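Local coordinates for protein probable 3-hydroxybutyryl-CoA dehydrogenase (Escherichia coli, PDB 3MOG) that catalyses the NAD-dependent oxidation of 3-hydroxyadipyl-CoA to 3-oxoadipyl-CoA in the breakdown of phenylacetate, at residues Glu324-Thr329 with Ile441-Glu446. Numbering follows the deposited sequence.
Sequences ETQGET and ILRLLE
At the junction between the reduced Rossmann-fold domain and the second C-terminal helical domain, the loop that follows strand 320-324 rests on helix 438-452 through Gln-326 and Gly-327, which meet Arg-443 and Leu-444. The Gln-326 amide lies flat over one face of the Arg-443 guanidinium, the two planes only 10° apart, with Gln-326 CD 3.6 Å from Arg-443 CZ. This is an amide-guanidinium stack without a hydrogen bond: Gln-326 OE1 sits over the face, 3.6 Å from Arg-443 NE. Arg-443 leaves the helix extended and then bends at chi3 (52°), which turns its flat end to lie against the amide, while its NH2 forms a salt bridge with Asp-312. Beside the stack, the carbonyl O of Gln-326 takes a nearly straight CA-H...O contact from Leu-444 CA (3.3 Å, 174° at the hydrogen) and a hydrogen bond from Asn-447. Leu-444 CD1 packs on the peptide between Gln-326 and Gly-327, 3.6 Å from Gly-327 N. Gly-327 N donates to Thr-325 OG1 (3.0 Å), closing an ST turn. Replacing Arg-443 by a leucine would probably leave Asp-312 without this cationic mate and the Gln-326 amide freer to turn. With no conventional hydrogen bond between the two segments, the guanidinium serves both domains' surfaces at once, its face taken by the amide while its NH2 stays available to Asp-312.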
loop_
_atom_site.group_PDB
_atom_site.type_symbol
_atom_site.label_atom_id
_atom_site.label_comp_id
_atom_site.label_asym_id
_atom_site.label_seq_id
_atom_site.Cartn_x
_atom_site.Cartn_y
_atom_site.Cartn_z
ATOM N N GLU C 324 11.676 -15.940 28.292
ATOM C CA GLU C 324 12.217 -15.025 27.295
ATOM C C GLU C 324 11.234 -14.909 26.117
ATOM O O GLU C 324 10.703 -15.915 25.668
ATOM C CB GLU C 324 13.581 -15.515 26.814
ATOM C CG GLU C 324 14.683 -15.368 27.861
ATOM C CD GLU C 324 16.068 -15.468 27.258
ATOM O OE1 GLU C 324 16.750 -16.474 27.523
ATOM O OE2 GLU C 324 16.479 -14.543 26.519
ATOM N N THR C 325 10.968 -13.686 25.661
ATOM C CA THR C 325 9.919 -13.458 24.633
ATOM C C THR C 325 10.209 -14.151 23.309
ATOM O O THR C 325 11.332 -14.089 22.792
ATOM C CB THR C 325 9.607 -11.950 24.386
ATOM O OG1 THR C 325 8.502 -11.838 23.487
ATOM C CG2 THR C 325 10.815 -11.173 23.824
ATOM N N GLN C 326 9.191 -14.856 22.821
ATOM C CA GLN C 326 9.133 -15.422 21.477
ATOM C C GLN C 326 8.029 -14.697 20.675
ATOM O O GLN C 326 7.661 -15.113 19.563
ATOM C CB GLN C 326 8.809 -16.922 21.556
ATOM C CG GLN C 326 9.859 -17.755 22.328
ATOM C CD GLN C 326 9.402 -19.186 22.631
ATOM O OE1 GLN C 326 8.496 -19.719 21.986
ATOM N NE2 GLN C 326 10.042 -19.812 23.613
ATOM N N GLY C 327 7.473 -13.638 21.258
ATOM C CA GLY C 327 6.469 -12.834 20.564
ATOM C C GLY C 327 5.042 -13.125 20.966
ATOM O O GLY C 327 4.105 -12.533 20.418
ATOM N N GLU C 328 4.879 -14.057 21.902
ATOM C CA GLU C 328 3.591 -14.307 22.539
ATOM C C GLU C 328 3.505 -13.543 23.847
ATOM O O GLU C 328 4.515 -13.340 24.514
ATOM C CB GLU C 328 3.398 -15.795 22.785
ATOM C CG GLU C 328 3.384 -16.637 21.520
ATOM C CD GLU C 328 3.121 -18.102 21.816
ATOM O OE1 GLU C 328 1.954 -18.542 21.685
ATOM O OE2 GLU C 328 4.082 -18.804 22.202
ATOM N N THR C 329 2.306 -13.091 24.203
ATOM C CA THR C 329 2.132 -12.323 25.434
ATOM C C THR C 329 2.180 -13.232 26.659
ATOM O O THR C 329 1.856 -14.414 26.588
ATOM C CB THR C 329 0.791 -11.551 25.470
ATOM O OG1 THR C 329 -0.288 -12.486 25.456
ATOM C CG2 THR C 329 0.666 -10.593 24.272
ATOM N N ILE C 441 14.981 -16.121 15.627
ATOM C CA ILE C 441 14.508 -14.885 14.994
ATOM C C ILE C 441 13.270 -15.179 14.157
ATOM O O ILE C 441 12.283 -14.445 14.223
ATOM C CB ILE C 441 15.606 -14.211 14.119
ATOM C CG1 ILE C 441 16.815 -13.814 14.978
ATOM C CG2 ILE C 441 15.047 -12.999 13.350
ATOM C CD1 ILE C 441 16.469 -12.971 16.186
ATOM N N LEU C 442 13.320 -16.278 13.405
ATOM C CA LEU C 442 12.180 -16.722 12.601
ATOM C C LEU C 442 10.911 -16.932 13.417
ATOM O O LEU C 442 9.860 -16.419 13.051
ATOM C CB LEU C 442 12.515 -18.003 11.823
ATOM C CG LEU C 442 11.375 -18.639 11.057
ATOM C CD1 LEU C 442 11.044 -17.813 9.799
ATOM C CD2 LEU C 442 11.673 -20.087 10.721
ATOM N N ARG C 443 11.012 -17.678 14.521
ATOM C CA ARG C 443 9.841 -17.985 15.356
ATOM C C ARG C 443 9.151 -16.718 15.909
ATOM O O ARG C 443 7.921 -16.603 15.877
ATOM C CB ARG C 443 10.233 -18.924 16.500
ATOM C CG ARG C 443 9.085 -19.257 17.467
ATOM C CD ARG C 443 9.514 -20.277 18.513
ATOM N NE ARG C 443 10.743 -19.878 19.203
ATOM C CZ ARG C 443 11.438 -20.665 20.018
ATOM N NH1 ARG C 443 11.026 -21.904 20.268
ATOM N NH2 ARG C 443 12.542 -20.204 20.591
ATOM N N LEU C 444 9.970 -15.792 16.396
ATOM C CA LEU C 444 9.528 -14.503 16.897
ATOM C C LEU C 444 8.747 -13.712 15.842
ATOM O O LEU C 444 7.597 -13.322 16.078
ATOM C CB LEU C 444 10.745 -13.724 17.376
ATOM C CG LEU C 444 10.664 -12.250 17.767
ATOM C CD1 LEU C 444 9.640 -12.007 18.836
ATOM C CD2 LEU C 444 12.032 -11.876 18.290
ATOM N N LEU C 445 9.352 -13.512 14.676
ATOM C CA LEU C 445 8.703 -12.759 13.605
ATOM C C LEU C 445 7.400 -13.414 13.144
ATOM O O LEU C 445 6.414 -12.704 12.918
ATOM C CB LEU C 445 9.668 -12.475 12.436
ATOM C CG LEU C 445 10.817 -11.494 12.746
ATOM C CD1 LEU C 445 11.803 -11.424 11.627
ATOM C CD2 LEU C 445 10.330 -10.085 13.032
ATOM N N GLU C 446 7.377 -14.751 13.053
ATOM C CA GLU C 446 6.142 -15.501 12.729
ATOM C C GLU C 446 5.046 -15.244 13.743
ATOM O O GLU C 446 3.883 -15.056 13.363
ATOM C CB GLU C 446 6.383 -17.014 12.616
ATOM C CG GLU C 446 7.077 -17.446 11.331
ATOM C CD GLU C 446 7.302 -18.956 11.242
ATOM O OE1 GLU C 446 7.649 -19.570 12.265
ATOM O OE2 GLU C 446 7.135 -19.525 10.145
#